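Local coordinates for periplasmic solute binding protein (Pectobacterium atrosepticum, PDB 4RY1) that probably captures a sugar in the periplasm and hands it to an ABC-type importer, at residues 313-325 with 334-348. Residues are numbered along the deposited sequence; the frame is centred on the assembly and turned at random.
Sequences PEGVKALGLQNGM and LLEDIGVINPGNLLA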
ATOM      1  N   PRO A 313       3.590   3.754 -25.564  1.00 14.29           N
ATOM      2  CA  PRO A 313       5.013   3.493 -25.291  1.00 13.72           C
ATOM      3  C   PRO A 313       5.794   4.713 -24.763  1.00 12.25           C
ATOM      4  O   PRO A 313       6.650   4.574 -23.899  1.00 12.74           O
ATOM      5  CB  PRO A 313       5.535   3.027 -26.664  1.00 13.69           C
ATOM      6  CG  PRO A 313       4.359   2.327 -27.261  1.00 16.04           C
ATOM      7  CD  PRO A 313       3.155   3.156 -26.845  1.00 15.23           C
ATOM      8  N   GLU A 314       5.500   5.902 -25.294  1.00 12.54           N
ATOM      9  CA  GLU A 314       6.231   7.097 -24.877  1.00 13.83           C
ATOM     10  C   GLU A 314       5.901   7.474 -23.414  1.00 13.49           C
ATOM     11  O   GLU A 314       6.779   7.851 -22.633  1.00 13.70           O
ATOM     12  CB  GLU A 314       5.945   8.278 -25.831  1.00 16.09           C
ATOM     13  CG  GLU A 314       6.542   8.042 -27.210  1.00 21.44           C
ATOM     14  CD  GLU A 314       8.028   7.731 -27.168  1.00 45.44           C
ATOM     15  OE1 GLU A 314       8.763   8.513 -26.530  1.00 39.36           O
ATOM     16  OE2 GLU A 314       8.457   6.703 -27.765  1.00 37.35           O
ATOM     17  N   GLY A 315       4.642   7.330 -23.031  1.00 11.25           N
ATOM     18  CA  GLY A 315       4.267   7.612 -21.648  1.00 10.14           C
ATOM     19  C   GLY A 315       4.759   6.553 -20.695  1.00 10.67           C
ATOM     20  O   GLY A 315       5.232   6.835 -19.595  1.00 11.05           O
ATOM     21  N   VAL A 316       4.650   5.311 -21.140  1.00 11.07           N
ATOM     22  CA  VAL A 316       5.130   4.188 -20.364  1.00 11.06           C
ATOM     23  C   VAL A 316       6.638   4.297 -20.096  1.00 11.31           C
ATOM     24  O   VAL A 316       7.100   4.104 -18.973  1.00 11.08           O
ATOM     25  CB  VAL A 316       4.760   2.845 -21.051  1.00 12.26           C
ATOM     26  CG1 VAL A 316       5.505   1.690 -20.430  1.00 10.64           C
ATOM     27  CG2 VAL A 316       3.256   2.599 -20.978  1.00 13.22           C
ATOM     28  N   LYS A 317       7.407   4.624 -21.126  1.00 10.31           N
ATOM     29  CA  LYS A 317       8.850   4.776 -20.932  1.00 11.46           C
ATOM     30  C   LYS A 317       9.170   5.954 -20.013  1.00 11.35           C
ATOM     31  O   LYS A 317      10.065   5.884 -19.180  1.00 12.50           O
ATOM     32  CB  LYS A 317       9.545   4.905 -22.274  1.00 12.09           C
ATOM     33  CG  LYS A 317       9.589   3.578 -23.010  1.00 17.07           C
ATOM     34  CD  LYS A 317      10.399   3.700 -24.288  1.00 20.78           C
ATOM     35  CE  LYS A 317       9.689   4.472 -25.365  1.00 20.71           C
ATOM     36  NZ  LYS A 317      10.566   4.531 -26.574  1.00 23.42           N
ATOM     37  N   ALA A 318       8.396   7.030 -20.131  1.00 10.95           N
ATOM     38  CA  ALA A 318       8.634   8.194 -19.281  1.00 10.71           C
ATOM     39  C   ALA A 318       8.432   7.862 -17.806  1.00 10.60           C
ATOM     40  O   ALA A 318       9.215   8.257 -16.959  1.00 11.29           O
ATOM     41  CB  ALA A 318       7.731   9.349 -19.700  1.00 12.52           C
ATOM     42  N   LEU A 319       7.348   7.160 -17.517  1.00  9.58           N
ATOM     43  CA  LEU A 319       7.001   6.840 -16.131  1.00 10.59           C
ATOM     44  C   LEU A 319       7.821   5.701 -15.546  1.00 10.80           C
ATOM     45  O   LEU A 319       8.009   5.627 -14.344  1.00 11.20           O
ATOM     46  CB  LEU A 319       5.515   6.523 -15.998  1.00  9.87           C
ATOM     47  CG  LEU A 319       4.634   7.761 -16.079  1.00 11.56           C
ATOM     48  CD1 LEU A 319       3.157   7.431 -16.195  1.00 13.57           C
ATOM     49  CD2 LEU A 319       4.845   8.620 -14.841  1.00 14.68           C
ATOM     50  N   GLY A 320       8.279   4.802 -16.402  1.00 10.69           N
ATOM     51  CA  GLY A 320       9.023   3.627 -15.942  1.00 12.70           C
ATOM     52  C   GLY A 320       8.322   2.954 -14.792  1.00 10.39           C
ATOM     53  O   GLY A 320       7.116   2.666 -14.857  1.00 10.77           O
ATOM     54  N   LEU A 321       9.084   2.655 -13.750  1.00 11.72           N
ATOM     55  CA  LEU A 321       8.562   1.960 -12.568  1.00 11.24           C
ATOM     56  C   LEU A 321       8.229   2.911 -11.408  1.00 10.21           C
ATOM     57  O   LEU A 321       8.026   2.458 -10.285  1.00 11.30           O
ATOM     58  CB  LEU A 321       9.560   0.901 -12.084  1.00 11.82           C
ATOM     59  CG  LEU A 321       9.744  -0.238 -13.093  1.00 11.56           C
ATOM     60  CD1 LEU A 321      10.872  -1.158 -12.642  1.00 13.35           C
ATOM     61  CD2 LEU A 321       8.476  -1.071 -13.233  1.00 13.15           C
ATOM     62  N   GLN A 322       8.089   4.197 -11.692  1.00 10.71           N
ATOM     63  CA  GLN A 322       7.860   5.181 -10.635  1.00  9.85           C
ATOM     64  C   GLN A 322       6.497   5.083  -9.941  1.00 11.00           C
ATOM     65  O   GLN A 322       6.341   5.636  -8.853  1.00 11.94           O
ATOM     66  CB  GLN A 322       8.049   6.582 -11.198  1.00 11.56           C
ATOM     67  CG  GLN A 322       9.483   6.877 -11.600  1.00 14.17           C
ATOM     68  CD  GLN A 322      10.433   6.799 -10.436  1.00 16.17           C
ATOM     69  OE1 GLN A 322      10.143   7.281  -9.363  1.00 20.55           O
ATOM     70  NE2 GLN A 322      11.578   6.160 -10.658  1.00 27.45           N
ATOM     71  N   ASN A 323       5.549   4.388 -10.568  1.00 10.73           N
ATOM     72  CA  ASN A 323       4.256   4.100  -9.962  1.00 11.23           C
ATOM     73  C   ASN A 323       4.057   2.595  -9.731  1.00 12.76           C
ATOM     74  O   ASN A 323       2.930   2.129  -9.596  1.00 15.19           O
ATOM     75  CB  ASN A 323       3.112   4.591 -10.850  1.00 11.21           C
ATOM     76  CG  ASN A 323       3.170   6.054 -11.171  1.00 10.92           C
ATOM     77  OD1 ASN A 323       2.953   6.479 -12.348  1.00 15.21           O
ATOM     78  ND2 ASN A 323       3.382   6.837 -10.169  1.00  8.85           N
ATOM     79  N   GLY A 324       5.147   1.840  -9.725  1.00 11.66           N
ATOM     80  CA  GLY A 324       5.076   0.400  -9.565  1.00 11.23           C
ATOM     81  C   GLY A 324       5.045  -0.329 -10.895  1.00 11.36           C
ATOM     82  O   GLY A 324       5.273   0.246 -11.953  1.00 11.84           O
ATOM     83  N   MET A 325       4.813  -1.628 -10.823  1.00 12.23           N
ATOM     84  CA  MET A 325       4.770  -2.455 -12.030  1.00 11.96           C
ATOM     85  C   MET A 325       3.477  -2.194 -12.815  1.00 13.11           C
ATOM     86  O   MET A 325       2.394  -2.407 -12.284  1.00 13.86           O
ATOM     87  CB  MET A 325       4.872  -3.938 -11.658  1.00 12.63           C
ATOM     88  CG  MET A 325       6.234  -4.319 -11.104  1.00 12.54           C
ATOM     89  SD  MET A 325       7.628  -4.578 -12.302  1.00  8.42           S
ATOM     90  CE  MET A 325       7.284  -6.340 -12.729  1.00 13.54           C
ATOM     91  N   LEU A 334       6.973  -3.912 -22.467  1.00 11.09           N
ATOM     92  CA  LEU A 334       7.859  -2.865 -22.994  1.00 11.81           C
ATOM     93  C   LEU A 334       9.001  -2.559 -22.055  1.00 12.03           C
ATOM     94  O   LEU A 334      10.161  -2.484 -22.465  1.00 12.55           O
ATOM     95  CB  LEU A 334       7.085  -1.593 -23.350  1.00 12.50           C
ATOM     96  CG  LEU A 334       7.929  -0.436 -23.856  1.00 13.07           C
ATOM     97  CD1 LEU A 334       8.714  -0.771 -25.110  1.00 13.94           C
ATOM     98  CD2 LEU A 334       7.019   0.750 -24.139  1.00 14.14           C
ATOM     99  N   LEU A 335       8.676  -2.376 -20.785  1.00 11.44           N
ATOM    100  CA  LEU A 335       9.711  -2.074 -19.798  1.00 11.76           C
ATOM    101  C   LEU A 335      10.724  -3.229 -19.636  1.00 10.81           C
ATOM    102  O   LEU A 335      11.888  -2.983 -19.377  1.00 12.68           O
ATOM    103  CB  LEU A 335       9.104  -1.676 -18.455  1.00 11.36           C
ATOM    104  CG  LEU A 335       8.319  -0.376 -18.448  1.00 11.07           C
ATOM    105  CD1 LEU A 335       7.910  -0.102 -17.008  1.00 11.72           C
ATOM    106  CD2 LEU A 335       9.089   0.792 -19.030  1.00 11.45           C
ATOM    107  N   GLU A 336      10.258  -4.461 -19.750  0.50 10.96           N
ATOM    108  CA  GLU A 336      11.177  -5.593 -19.738  0.50 11.95           C
ATOM    109  C   GLU A 336      12.058  -5.601 -20.975  0.50 13.21           C
ATOM    110  O   GLU A 336      13.276  -5.779 -20.871  0.50 13.64           O
ATOM    111  CB  GLU A 336      10.438  -6.909 -19.626  0.50 14.67           C
ATOM    112  CG  GLU A 336      11.411  -8.052 -19.365  0.50 17.53           C
ATOM    113  CD  GLU A 336      10.740  -9.383 -19.172  0.50 25.36           C
ATOM    114  OE1 GLU A 336       9.839  -9.742 -19.957  0.50 54.61           O
ATOM    115  OE2 GLU A 336      11.138 -10.088 -18.232  0.50 35.07           O
ATOM    116  N   ASP A 337      11.452  -5.351 -22.131  1.00 12.27           N
ATOM    117  CA  ASP A 337      12.198  -5.371 -23.401  1.00 12.74           C
ATOM    118  C   ASP A 337      13.331  -4.337 -23.433  1.00 13.23           C
ATOM    119  O   ASP A 337      14.374  -4.555 -24.035  1.00 15.86           O
ATOM    120  CB  ASP A 337      11.254  -5.110 -24.588  1.00 14.13           C
ATOM    121  CG  ASP A 337      10.300  -6.269 -24.865  1.00 14.46           C
ATOM    122  OD1 ASP A 337      10.516  -7.404 -24.367  1.00 15.95           O
ATOM    123  OD2 ASP A 337       9.314  -6.037 -25.602  1.00 17.10           O
ATOM    124  N   ILE A 338      13.126  -3.180 -22.804  1.00 12.72           N
ATOM    125  CA  ILE A 338      14.134  -2.119 -22.752  1.00 13.82           C
ATOM    126  C   ILE A 338      15.017  -2.203 -21.487  1.00 13.40           C
ATOM    127  O   ILE A 338      15.850  -1.343 -21.266  1.00 15.48           O
ATOM    128  CB  ILE A 338      13.534  -0.705 -22.949  1.00 14.06           C
ATOM    129  CG1 ILE A 338      12.679  -0.268 -21.729  1.00 13.74           C
ATOM    130  CG2 ILE A 338      12.739  -0.665 -24.250  1.00 15.56           C
ATOM    131  CD1 ILE A 338      12.242   1.181 -21.823  1.00 17.29           C
ATOM    132  N   GLY A 339      14.806  -3.238 -20.678  1.00 12.76           N
ATOM    133  CA  GLY A 339      15.643  -3.540 -19.523  1.00 14.50           C
ATOM    134  C   GLY A 339      15.344  -2.806 -18.225  1.00 14.51           C
ATOM    135  O   GLY A 339      16.097  -2.936 -17.271  1.00 14.29           O
ATOM    136  N   VAL A 340      14.263  -2.021 -18.202  1.00 12.95           N
ATOM    137  CA  VAL A 340      13.891  -1.301 -16.990  1.00 12.99           C
ATOM    138  C   VAL A 340      13.379  -2.273 -15.941  1.00 12.77           C
ATOM    139  O   VAL A 340      13.703  -2.169 -14.761  1.00 14.08           O
ATOM    140  CB  VAL A 340      12.879  -0.211 -17.342  1.00 13.61           C
ATOM    141  CG1 VAL A 340      12.248   0.405 -16.112  1.00 13.88           C
ATOM    142  CG2 VAL A 340      13.583   0.870 -18.130  1.00 14.14           C
ATOM    143  N   ILE A 341      12.544  -3.199 -16.392  1.00 11.54           N
ATOM    144  CA  ILE A 341      12.215  -4.387 -15.605  1.00 12.84           C
ATOM    145  C   ILE A 341      13.318  -5.390 -15.916  1.00 15.04           C
ATOM    146  O   ILE A 341      13.569  -5.713 -17.087  1.00 16.11           O
ATOM    147  CB  ILE A 341      10.824  -4.947 -15.954  1.00 12.73           C
ATOM    148  CG1 ILE A 341       9.727  -4.012 -15.447  1.00 12.65           C
ATOM    149  CG2 ILE A 341      10.613  -6.333 -15.368  1.00 14.57           C
ATOM    150  CD1 ILE A 341       8.360  -4.358 -15.971  1.00 14.46           C
ATOM    151  N   ASN A 342      13.970  -5.860 -14.866  1.00 15.27           N
ATOM    152  CA  ASN A 342      15.087  -6.813 -14.991  1.00 14.44           C
ATOM    153  C   ASN A 342      15.231  -7.591 -13.680  1.00 17.61           C
ATOM    154  O   ASN A 342      14.675  -7.176 -12.652  1.00 16.82           O
ATOM    155  CB  ASN A 342      16.372  -6.062 -15.349  1.00 15.10           C
ATOM    156  CG  ASN A 342      16.813  -5.126 -14.244  1.00 16.14           C
ATOM    157  OD1 ASN A 342      17.281  -5.573 -13.197  1.00 19.57           O
ATOM    158  ND2 ASN A 342      16.620  -3.822 -14.447  1.00 16.21           N
ATOM    159  N   PRO A 343      15.948  -8.732 -13.691  1.00 17.19           N
ATOM    160  CA  PRO A 343      16.009  -9.580 -12.492  1.00 19.24           C
ATOM    161  C   PRO A 343      16.826  -9.017 -11.327  1.00 17.89           C
ATOM    162  O   PRO A 343      16.813  -9.607 -10.246  1.00 24.04           O
ATOM    163  CB  PRO A 343      16.605 -10.892 -13.000  1.00 26.23           C
ATOM    164  CG  PRO A 343      16.587 -10.820 -14.479  1.00 26.96           C
ATOM    165  CD  PRO A 343      16.465  -9.400 -14.889  1.00 18.25           C
ATOM    166  N   GLY A 344      17.511  -7.891 -11.552  1.00 17.44           N
ATOM    167  CA  GLY A 344      18.265  -7.189 -10.500  1.00 20.46           C
ATOM    168  C   GLY A 344      17.423  -6.170  -9.744  1.00 21.19           C
ATOM    169  O   GLY A 344      17.876  -5.572  -8.768  1.00 25.52           O
ATOM    170  N   ASN A 345      16.197  -5.965 -10.212  1.00 16.96           N
ATOM    171  CA  ASN A 345      15.346  -4.900  -9.712  1.00 15.45           C
ATOM    172  C   ASN A 345      14.466  -5.425  -8.587  1.00 14.36           C
ATOM    173  O   ASN A 345      13.708  -6.372  -8.764  1.00 14.74           O
ATOM    174  CB  ASN A 345      14.509  -4.319 -10.856  1.00 14.96           C
ATOM    175  CG  ASN A 345      13.652  -3.169 -10.389  1.00 13.86           C
ATOM    176  OD1 ASN A 345      12.656  -3.387  -9.709  1.00 14.61           O
ATOM    177  ND2 ASN A 345      14.050  -1.951 -10.721  1.00 14.76           N
ATOM    178  N   LEU A 346      14.582  -4.793  -7.421  1.00 14.06           N
ATOM    179  CA  LEU A 346      13.918  -5.301  -6.212  1.00 14.10           C
ATOM    180  C   LEU A 346      12.376  -5.268  -6.326  1.00 13.40           C
ATOM    181  O   LEU A 346      11.685  -6.173  -5.860  1.00 14.12           O
ATOM    182  CB  LEU A 346      14.387  -4.529  -4.972  1.00 15.39           C
ATOM    183  CG  LEU A 346      13.835  -4.962  -3.623  1.00 15.56           C
ATOM    184  CD1 LEU A 346      14.069  -6.440  -3.322  1.00 17.06           C
ATOM    185  CD2 LEU A 346      14.467  -4.098  -2.547  1.00 16.73           C
ATOM    186  N   LEU A 347      11.848  -4.190  -6.907  1.00 12.71           N
ATOM    187  CA  LEU A 347      10.407  -4.113  -7.156  1.00 12.84           C
ATOM    188  C   LEU A 347       9.931  -5.261  -8.063  1.00 11.51           C
ATOM    189  O   LEU A 347       8.978  -5.948  -7.759  1.00 13.48           O
ATOM    190  CB  LEU A 347      10.029  -2.745  -7.719  1.00 13.55           C
ATOM    191  CG  LEU A 347       8.662  -2.639  -8.433  1.00 13.89           C
ATOM    192  CD1 LEU A 347       7.490  -2.974  -7.516  1.00 15.32           C
ATOM    193  CD2 LEU A 347       8.522  -1.248  -9.024  1.00 15.80           C
ATOM    194  N   ALA A 348      10.654  -5.488  -9.163  1.00 12.79           N
ATOM    195  CA  ALA A 348      10.281  -6.546 -10.089  1.00 13.92           C
ATOM    196  C   ALA A 348      10.330  -7.884  -9.374  1.00 13.82           C
ATOM    197  O   ALA A 348       9.469  -8.735  -9.543  1.00 14.68           O
ATOM    198  CB  ALA A 348      11.230  -6.558 -11.269  1.00 16.44           C
TER
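Leu-321 is the central knob, seated in a hollow walled by Leu-335, Val-340, Ile-341, Asn-345 and Leu-347. Leu-321 CD1 lies 3.7 Å from Val-340 O and meets the Asn-345 amide, while Leu-321 CD2 reaches Ile-341 CG1 at 3.9 Å. Forked leucine suits such a site, filling two corners. Leu-335 slides past it in the opposite direction and sets CD1 3.6 Å from Gly-320 O; its CD2 rests on CG1 of Val-316, in the middle of helix 313-319. Gly-320 follows that helix within the type II' turn from Leu-319 to Gln-322, where its positive phi favours glycine.

A second knob is Met-325. Its chain bends at chi2 (-79°) and chi3 (-85°), which curls the thioether back so that Met-325 SD packs 3.7 Å from Ile-341 CD1 and CE approaches Ala-348, whose small side chain suits this. Leu-347 fills the notch between the knobs, its CD2 3.9 Å from Gly-324 CA. At the outer end Leu-334 CD2 touches Pro-313 CA at 3.6 Å, and Lys-317 lays its methylene CG against Ile-338 CD1 while its NZ forms a salt bridge with Glu-314 OE2, the hydrogen bond within it weak.

No hydrogen bond joins the segments. Asn-345 OD1 accepts from Ala-348 N at 3.0 Å, capping helix 346-356, while ND2 binds Tyr-254 OH. In this periplasmic-binding-protein fold the contact fastens helices 313-319, 329-337 and 346-356 together; Tyr-254 of helix 253-257 lies against Leu-321 and Leu-347, helix 13-29 meets Leu-319 and Gln-322, and Asn-323 O accepts from Ser-114 OG of strand 107-123.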